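Side-chain contacts in methylthioribose-1-phosphate isomerase (Saccharomyces cerevisiae, PDB 1W2W), which catalyses the interconversion of methylthioribose 1-phosphate and methylthioribulose 1-phosphate in the methionine salvage pathway, this chain being the N-terminal part of the enzyme: residues K19-L24 with G184-S189; Q23-L26 with T30-V33; S77-L82 with N96-F101. One frame throughout, in Å; residues are numbered along the deposited sequence.

Interactions 1 and 2 lie at one end of a small antiparallel sheet, their centres about 8 Å apart, and share Gln23 and Leu24. The sheet joins them directly: Val20 O lies 2.8 Å from Val33 N and Asp22 N 2.8 Å from Lys31 O, both probable hydrogen bonds. Interaction 1 ties this sheet to the loop of residues 184-189, and the side chain of Gln23 is about 9 Å from that of Cys181, predicted to stabilise the transition state. Interaction 3, among the helices, is remote: its centre is about 25 Å from that of interaction 1 and about 26 Å from that of interaction 2, yet its residues fall within the loop closed by interaction 1.

Interaction 1: K19-L24 with G184-S189; sequences KVLDQL and GSLATS
Leu21, the last residue of strand 17-21 in the three-stranded antiparallel sheet, and Gln23, two residues further on in the loop, meet Leu186 in the loop between strand 174-179 and helix 194-210, close to Cys181, the predicted transition-state stabiliser. The amide end of Gln23 does the polar work. Its chain is extended beyond CG (chi2 -174°) and reaches past the Leu186 side chain, the two running in opposite directions. Gln23 NE2 comes within 2.9 Å of Leu186 O, but the N-H is bent to 124° and the bond is weak. Gln23 OE1 accepts from Arg51 NH1, consistent with the amide as placed and with NE2 as the donor toward Leu186 O; OE1 also lies 3.8 Å from Leu186 CB. An apolar touch completes the contact: Leu21 CD1 rests 3.8 Å from Leu186 CD2. Each segment is braced internally. Asp22 OD1 accepts from Leu24 N at 3.0 Å, an Asx turn that bends the chain after the strand, while Gly184 O receives Ala187 N and Thr188 OG1 from opposite faces of its plane. Leucine suits the buried place for its branched methyls, and glutamine because it donates and accepts at one tip. With OE1 bonded to Arg51 and NE2 only weakly bonded to Leu186 O, Gln23 probably owes its orientation more to Arg51 than to that carbonyl.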
loop_
_atom_site.group_PDB
_atom_site.type_symbol
_atom_site.label_atom_id
_atom_site.label_comp_id
_atom_site.label_asym_id
_atom_site.label_seq_id
_atom_site.Cartn_x
_atom_site.Cartn_y
_atom_site.Cartn_z
ATOM N N LYS A 19 -25.706 4.136 -18.892
ATOM C CA LYS A 19 -24.276 4.128 -19.211
ATOM C C LYS A 19 -23.513 4.248 -17.892
ATOM O O LYS A 19 -24.046 4.785 -16.929
ATOM C CB LYS A 19 -23.907 5.250 -20.193
ATOM C CG LYS A 19 -24.010 6.663 -19.634
ATOM C CD LYS A 19 -23.798 7.698 -20.738
ATOM C CE LYS A 19 -23.675 9.104 -20.166
ATOM N NZ LYS A 19 -23.655 10.130 -21.251
ATOM N N VAL A 20 -22.288 3.741 -17.823
ATOM C CA VAL A 20 -21.564 3.745 -16.554
ATOM C C VAL A 20 -20.163 4.321 -16.721
ATOM O O VAL A 20 -19.531 4.188 -17.776
ATOM C CB VAL A 20 -21.469 2.341 -15.935
ATOM C CG1 VAL A 20 -22.862 1.779 -15.637
ATOM C CG2 VAL A 20 -20.665 1.407 -16.850
ATOM N N LEU A 21 -19.670 4.980 -15.681
ATOM C CA LEU A 21 -18.313 5.503 -15.732
ATOM C C LEU A 21 -17.352 4.332 -15.701
ATOM O O LEU A 21 -17.546 3.403 -14.929
ATOM C CB LEU A 21 -18.045 6.372 -14.507
ATOM C CG LEU A 21 -18.380 7.857 -14.577
ATOM C CD1 LEU A 21 -17.930 8.496 -13.280
ATOM C CD2 LEU A 21 -17.712 8.510 -15.781
ATOM N N ASP A 22 -16.302 4.386 -16.513
ATOM C CA ASP A 22 -15.259 3.370 -16.409
ATOM C C ASP A 22 -14.333 3.723 -15.243
ATOM O O ASP A 22 -13.440 4.584 -15.359
ATOM C CB ASP A 22 -14.461 3.300 -17.707
ATOM C CG ASP A 22 -13.517 2.123 -17.735
ATOM O OD1 ASP A 22 -13.160 1.622 -16.638
ATOM O OD2 ASP A 22 -13.097 1.625 -18.805
ATOM N N GLN A 23 -14.539 3.061 -14.109
ATOM C CA GLN A 23 -13.802 3.458 -12.916
ATOM C C GLN A 23 -12.349 3.030 -12.933
ATOM O O GLN A 23 -11.573 3.448 -12.068
ATOM C CB GLN A 23 -14.501 2.957 -11.661
ATOM C CG GLN A 23 -15.904 3.547 -11.500
ATOM C CD GLN A 23 -16.527 3.161 -10.179
ATOM O OE1 GLN A 23 -15.888 3.266 -9.133
ATOM N NE2 GLN A 23 -17.775 2.698 -10.220
ATOM N N LEU A 24 -11.974 2.201 -13.902
ATOM C CA LEU A 24 -10.574 1.853 -14.072
ATOM C C LEU A 24 -9.774 3.077 -14.519
ATOM O O LEU A 24 -8.578 3.143 -14.261
ATOM C CB LEU A 24 -10.389 0.726 -15.101
ATOM C CG LEU A 24 -11.006 -0.652 -14.829
ATOM C CD1 LEU A 24 -10.829 -1.487 -16.086
ATOM C CD2 LEU A 24 -10.325 -1.340 -13.647
ATOM N N GLY A 184 -18.413 5.926 -1.890
ATOM C CA GLY A 184 -19.120 7.180 -2.109
ATOM C C GLY A 184 -20.144 7.080 -3.230
ATOM O O GLY A 184 -20.769 6.043 -3.434
ATOM N N SER A 185 -20.312 8.174 -3.961
ATOM C CA SER A 185 -21.214 8.174 -5.109
ATOM C C SER A 185 -20.686 7.264 -6.207
ATOM O O SER A 185 -21.461 6.763 -7.022
ATOM C CB SER A 185 -21.388 9.603 -5.624
ATOM O OG SER A 185 -21.925 10.417 -4.591
ATOM N N LEU A 186 -19.374 7.028 -6.224
ATOM C CA LEU A 186 -18.826 6.113 -7.219
ATOM C C LEU A 186 -19.086 4.634 -6.947
ATOM O O LEU A 186 -18.897 3.806 -7.842
ATOM C CB LEU A 186 -17.335 6.379 -7.469
ATOM C CG LEU A 186 -17.032 7.726 -8.136
ATOM C CD1 LEU A 186 -15.554 8.102 -7.962
ATOM C CD2 LEU A 186 -17.404 7.690 -9.625
ATOM N N ALA A 187 -19.504 4.311 -5.721
ATOM C CA ALA A 187 -19.719 2.919 -5.317
ATOM C C ALA A 187 -21.195 2.562 -5.183
ATOM O O ALA A 187 -21.526 1.423 -4.854
ATOM C CB ALA A 187 -18.987 2.632 -4.000
ATOM N N THR A 188 -22.070 3.533 -5.431
ATOM C CA THR A 188 -23.481 3.424 -5.038
ATOM C C THR A 188 -24.350 4.224 -6.011
ATOM O O THR A 188 -23.886 4.645 -7.065
ATOM C CB THR A 188 -23.736 3.936 -3.589
ATOM O OG1 THR A 188 -23.561 5.365 -3.508
ATOM C CG2 THR A 188 -22.766 3.340 -2.569
ATOM N N SER A 189 -25.610 4.458 -5.653
ATOM C CA SER A 189 -26.465 5.302 -6.474
ATOM C C SER A 189 -26.148 6.776 -6.207
ATOM O O SER A 189 -26.697 7.666 -6.880
ATOM C CB SER A 189 -27.947 5.024 -6.169
ATOM O OG SER A 189 -28.248 5.438 -4.841
#

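Interaction 2: Q23-L26 with T30-V33; sequences QLLL and TKYV
Lys31 lays the aliphatic part of its side chain alongside Leu25, the two chains pointing the same way. Its CB, which points toward residues 23-26, meets Leu25 CD1 at 4.1 Å. From there CG lies anti to the backbone N (chi1 166°), and the chain bends at chi2, 147°, so that CD lies 4.2 Å from the same methyl, Leu25 CD1. That one branch of Leu25 therefore faces two carbons of the lysine. Beyond CD the course changes: a second bend, at chi4, 62°, accompanies CE and NZ as they lead away, and NZ ends 6.5 Å from Leu25 CD1. Lysine suits such an edge, since its methylenes can cover a leucine while its charged end is carried off from the apolar surface. Leu25, only partly exposed, also packs on a polar side chain of another chain of the assembly. A looser touch lies beside it, where Leu26 CD2 stands 4.3 Å from Thr30 OG1. Thr30 is exposed and its CB points away from residues 23-26, so the end of the leucine makes the approach. Leu26 itself is buried; it packs on Leu186 as well, and so joins this loop to residues 184-189. The segments meet by van der Waals packing, apolar at Leu25 and Lys31 and with a methyl near a hydroxyl oxygen at Leu26 and Thr30. It closes the long connection between strands 17-21 and 32-34, neighbouring antiparallel strands, as in a beta hairpin whose connecting loop folds back on the residues leading into its second strand.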
loop_
_atom_site.group_PDB
_atom_site.type_symbol
_atom_site.label_atom_id
_atom_site.label_comp_id
_atom_site.label_asym_id
_atom_site.label_seq_id
_atom_site.Cartn_x
_atom_site.Cartn_y
_atom_site.Cartn_z
ATOM N N GLN A 23 -14.539 3.061 -14.109
ATOM C CA GLN A 23 -13.802 3.458 -12.916
ATOM C C GLN A 23 -12.349 3.030 -12.933
ATOM O O GLN A 23 -11.573 3.448 -12.068
ATOM C CB GLN A 23 -14.501 2.957 -11.661
ATOM C CG GLN A 23 -15.904 3.547 -11.500
ATOM C CD GLN A 23 -16.527 3.161 -10.179
ATOM O OE1 GLN A 23 -15.888 3.266 -9.133
ATOM N NE2 GLN A 23 -17.775 2.698 -10.220
ATOM N N LEU A 24 -11.974 2.201 -13.902
ATOM C CA LEU A 24 -10.574 1.853 -14.072
ATOM C C LEU A 24 -9.774 3.077 -14.519
ATOM O O LEU A 24 -8.578 3.143 -14.261
ATOM C CB LEU A 24 -10.389 0.726 -15.101
ATOM C CG LEU A 24 -11.006 -0.652 -14.829
ATOM C CD1 LEU A 24 -10.829 -1.487 -16.086
ATOM C CD2 LEU A 24 -10.325 -1.340 -13.647
ATOM N N LEU A 25 -10.434 4.025 -15.186
ATOM C CA LEU A 25 -9.769 5.139 -15.861
ATOM C C LEU A 25 -9.798 6.460 -15.081
ATOM O O LEU A 25 -9.115 7.426 -15.450
ATOM C CB LEU A 25 -10.371 5.329 -17.259
ATOM C CG LEU A 25 -10.386 4.061 -18.126
ATOM C CD1 LEU A 25 -10.957 4.376 -19.508
ATOM C CD2 LEU A 25 -8.989 3.457 -18.244
ATOM N N LEU A 26 -10.580 6.501 -13.997
ATOM C CA LEU A 26 -10.658 7.694 -13.160
ATOM C C LEU A 26 -9.348 7.864 -12.382
ATOM O O LEU A 26 -8.613 6.893 -12.204
ATOM C CB LEU A 26 -11.842 7.586 -12.192
ATOM C CG LEU A 26 -13.264 7.603 -12.785
ATOM C CD1 LEU A 26 -14.304 7.172 -11.736
ATOM C CD2 LEU A 26 -13.606 8.989 -13.286
ATOM N N THR A 30 -12.577 10.494 -18.023
ATOM C CA THR A 30 -13.995 10.284 -17.786
ATOM C C THR A 30 -14.530 9.646 -19.048
ATOM O O THR A 30 -14.698 10.323 -20.061
ATOM C CB THR A 30 -14.686 11.639 -17.511
ATOM O OG1 THR A 30 -14.393 12.035 -16.165
ATOM C CG2 THR A 30 -16.204 11.490 -17.498
ATOM N N LYS A 31 -14.777 8.342 -18.995
ATOM C CA LYS A 31 -15.236 7.615 -20.170
ATOM C C LYS A 31 -16.450 6.767 -19.807
ATOM O O LYS A 31 -16.428 6.071 -18.792
ATOM C CB LYS A 31 -14.124 6.700 -20.684
ATOM C CG LYS A 31 -14.587 5.660 -21.678
ATOM C CD LYS A 31 -13.504 5.358 -22.694
ATOM C CE LYS A 31 -13.910 4.215 -23.629
ATOM N NZ LYS A 31 -15.123 4.551 -24.445
ATOM N N TYR A 32 -17.492 6.818 -20.634
ATOM C CA TYR A 32 -18.712 6.050 -20.352
ATOM C C TYR A 32 -18.819 4.768 -21.153
ATOM O O TYR A 32 -18.417 4.715 -22.316
ATOM C CB TYR A 32 -19.964 6.886 -20.595
ATOM C CG TYR A 32 -20.166 7.969 -19.576
ATOM C CD1 TYR A 32 -20.683 7.680 -18.321
ATOM C CD2 TYR A 32 -19.829 9.282 -19.871
ATOM C CE1 TYR A 32 -20.872 8.681 -17.379
ATOM C CE2 TYR A 32 -20.010 10.287 -18.942
ATOM C CZ TYR A 32 -20.528 9.978 -17.703
ATOM O OH TYR A 32 -20.702 10.982 -16.787
ATOM N N VAL A 33 -19.367 3.733 -20.522
ATOM C CA VAL A 33 -19.580 2.444 -21.167
ATOM C C VAL A 33 -21.091 2.218 -21.241
ATOM O O VAL A 33 -21.775 2.183 -20.217
ATOM C CB VAL A 33 -18.938 1.298 -20.366
ATOM C CG1 VAL A 33 -19.214 -0.038 -21.022
ATOM C CG2 VAL A 33 -17.421 1.527 -20.213
#

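Interaction 3: S77-L82 with N96-F101; sequences SDVATL and NKRLDF
A bend at chi3 (72°) in Arg98, after an extended chi2, turns its guanidinium across the Leu82 side chain, the two crossing at about a right angle. The contact packs helix 88-103 against the helix-like turn 78-82, which follows helix 53-73 and is begun by an ST motif: Ser77 OG accepts from Ala80 N at 3.2 Å. Leu82 CD1 sits over one face of the guanidinium, offset toward its rim, 3.4 Å from Arg98 NH1 and 3.7 Å from Arg98 CZ. A methyl suits that place because the flat face of the group offers no N-H. The N-H groups serve acids instead: NE forms a salt bridge with Glu67 of helix 53-73, and NH2 another with Asp39 of helix 38-46. The buried arginine thus ties its own helix to two others, and its charge is probably balanced by the two carboxylates. A leucine in its place would probably leave Glu67 and Asp39 without their shared cation and deprive Leu82 CD1 of the flat surface it covers. Val79 suits its place as a compact apolar residue that also packs on Leu70 and Ile71 of helix 53-73; its CG2, anti to the backbone N, approaches the guanidinium obliquely, with Val79 CG2 3.8 Å from Arg98 NH2.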
loop_
_atom_site.group_PDB
_atom_site.type_symbol
_atom_site.label_atom_id
_atom_site.label_comp_id
_atom_site.label_asym_id
_atom_site.label_seq_id
_atom_site.Cartn_x
_atom_site.Cartn_y
_atom_site.Cartn_z
ATOM N N SER A 77 -32.082 -8.630 -33.134
ATOM C CA SER A 77 -30.773 -8.333 -32.566
ATOM C C SER A 77 -30.081 -9.626 -32.150
ATOM O O SER A 77 -30.733 -10.658 -31.969
ATOM C CB SER A 77 -30.914 -7.418 -31.348
ATOM O OG SER A 77 -31.528 -8.118 -30.283
ATOM N N ASP A 78 -28.763 -9.554 -31.993
ATOM C CA ASP A 78 -27.954 -10.699 -31.587
ATOM C C ASP A 78 -28.456 -11.316 -30.282
ATOM O O ASP A 78 -28.661 -12.532 -30.189
ATOM C CB ASP A 78 -26.491 -10.270 -31.425
ATOM C CG ASP A 78 -25.771 -10.142 -32.755
ATOM O OD1 ASP A 78 -26.445 -10.175 -33.808
ATOM O OD2 ASP A 78 -24.536 -10.006 -32.847
ATOM N N VAL A 79 -28.654 -10.479 -29.268
ATOM C CA VAL A 79 -29.118 -10.995 -27.985
ATOM C C VAL A 79 -30.497 -11.638 -28.118
ATOM O O VAL A 79 -30.778 -12.658 -27.486
ATOM C CB VAL A 79 -29.094 -9.931 -26.867
ATOM C CG1 VAL A 79 -30.145 -8.858 -27.110
ATOM C CG2 VAL A 79 -29.289 -10.584 -25.512
ATOM N N ALA A 80 -31.350 -11.051 -28.954
ATOM C CA ALA A 80 -32.705 -11.564 -29.128
ATOM C C ALA A 80 -32.714 -12.978 -29.710
ATOM O O ALA A 80 -33.610 -13.770 -29.416
ATOM C CB ALA A 80 -33.531 -10.620 -29.981
ATOM N N THR A 81 -31.721 -13.305 -30.534
ATOM C CA THR A 81 -31.695 -14.625 -31.162
ATOM C C THR A 81 -31.322 -15.732 -30.190
ATOM O O THR A 81 -31.411 -16.913 -30.534
ATOM C CB THR A 81 -30.786 -14.664 -32.402
ATOM O OG1 THR A 81 -29.412 -14.575 -32.004
ATOM C CG2 THR A 81 -31.008 -13.423 -33.263
ATOM N N LEU A 82 -30.914 -15.350 -28.979
ATOM C CA LEU A 82 -30.668 -16.313 -27.911
ATOM C C LEU A 82 -31.978 -16.875 -27.390
ATOM O O LEU A 82 -31.994 -17.914 -26.726
ATOM C CB LEU A 82 -29.907 -15.661 -26.757
ATOM C CG LEU A 82 -28.484 -15.174 -27.041
ATOM C CD1 LEU A 82 -27.893 -14.523 -25.792
ATOM C CD2 LEU A 82 -27.585 -16.300 -27.545
ATOM N N ASN A 96 -33.293 -16.974 -17.102
ATOM C CA ASN A 96 -32.760 -17.484 -15.842
ATOM C C ASN A 96 -31.309 -17.914 -15.952
ATOM O O ASN A 96 -30.512 -17.677 -15.045
ATOM C CB ASN A 96 -33.631 -18.599 -15.261
ATOM C CG ASN A 96 -34.833 -18.054 -14.520
ATOM O OD1 ASN A 96 -34.711 -17.113 -13.726
ATOM N ND2 ASN A 96 -36.001 -18.627 -14.779
ATOM N N LYS A 97 -30.961 -18.530 -17.074
ATOM C CA LYS A 97 -29.581 -18.931 -17.325
ATOM C C LYS A 97 -28.681 -17.695 -17.384
ATOM O O LYS A 97 -27.574 -17.690 -16.846
ATOM C CB LYS A 97 -29.508 -19.727 -18.629
ATOM C CG LYS A 97 -28.125 -20.241 -19.015
ATOM C CD LYS A 97 -28.253 -21.247 -20.168
ATOM C CE LYS A 97 -27.983 -20.609 -21.522
ATOM N NZ LYS A 97 -26.613 -20.986 -21.997
ATOM N N ARG A 98 -29.167 -16.642 -18.029
ATOM C CA ARG A 98 -28.380 -15.421 -18.152
ATOM C C ARG A 98 -28.274 -14.665 -16.822
ATOM O O ARG A 98 -27.252 -14.022 -16.551
ATOM C CB ARG A 98 -28.908 -14.551 -19.297
ATOM C CG ARG A 98 -28.505 -15.137 -20.646
ATOM C CD ARG A 98 -29.132 -14.461 -21.833
ATOM N NE ARG A 98 -28.565 -13.134 -22.078
ATOM C CZ ARG A 98 -27.333 -12.912 -22.503
ATOM N NH1 ARG A 98 -26.505 -13.925 -22.736
ATOM N NH2 ARG A 98 -26.927 -11.668 -22.706
ATOM N N LEU A 99 -29.308 -14.764 -15.988
ATOM C CA LEU A 99 -29.212 -14.280 -14.605
ATOM C C LEU A 99 -28.172 -15.023 -13.774
ATOM O O LEU A 99 -27.430 -14.411 -13.001
ATOM C CB LEU A 99 -30.582 -14.275 -13.915
ATOM C CG LEU A 99 -31.662 -13.379 -14.523
ATOM C CD1 LEU A 99 -33.011 -13.680 -13.867
ATOM C CD2 LEU A 99 -31.291 -11.899 -14.349
ATOM N N ASP A 100 -28.102 -16.340 -13.928
ATOM C CA ASP A 100 -27.027 -17.116 -13.315
ATOM C C ASP A 100 -25.633 -16.738 -13.825
ATOM O O ASP A 100 -24.678 -16.689 -13.051
ATOM C CB ASP A 100 -27.279 -18.629 -13.457
ATOM C CG ASP A 100 -28.565 -19.081 -12.768
ATOM O OD1 ASP A 100 -29.119 -18.327 -11.937
ATOM O OD2 ASP A 100 -29.105 -20.187 -13.005
ATOM N N PHE A 101 -25.516 -16.469 -15.125
ATOM C CA PHE A 101 -24.259 -15.992 -15.705
ATOM C C PHE A 101 -23.858 -14.673 -15.032
ATOM O O PHE A 101 -22.724 -14.521 -14.548
ATOM C CB PHE A 101 -24.441 -15.822 -17.218
ATOM C CG PHE A 101 -23.275 -15.187 -17.921
ATOM C CD1 PHE A 101 -22.005 -15.741 -17.838
ATOM C CD2 PHE A 101 -23.458 -14.033 -18.665
ATOM C CE1 PHE A 101 -20.933 -15.153 -18.489
ATOM C CE2 PHE A 101 -22.388 -13.440 -19.323
ATOM C CZ PHE A 101 -21.127 -14.003 -19.235
#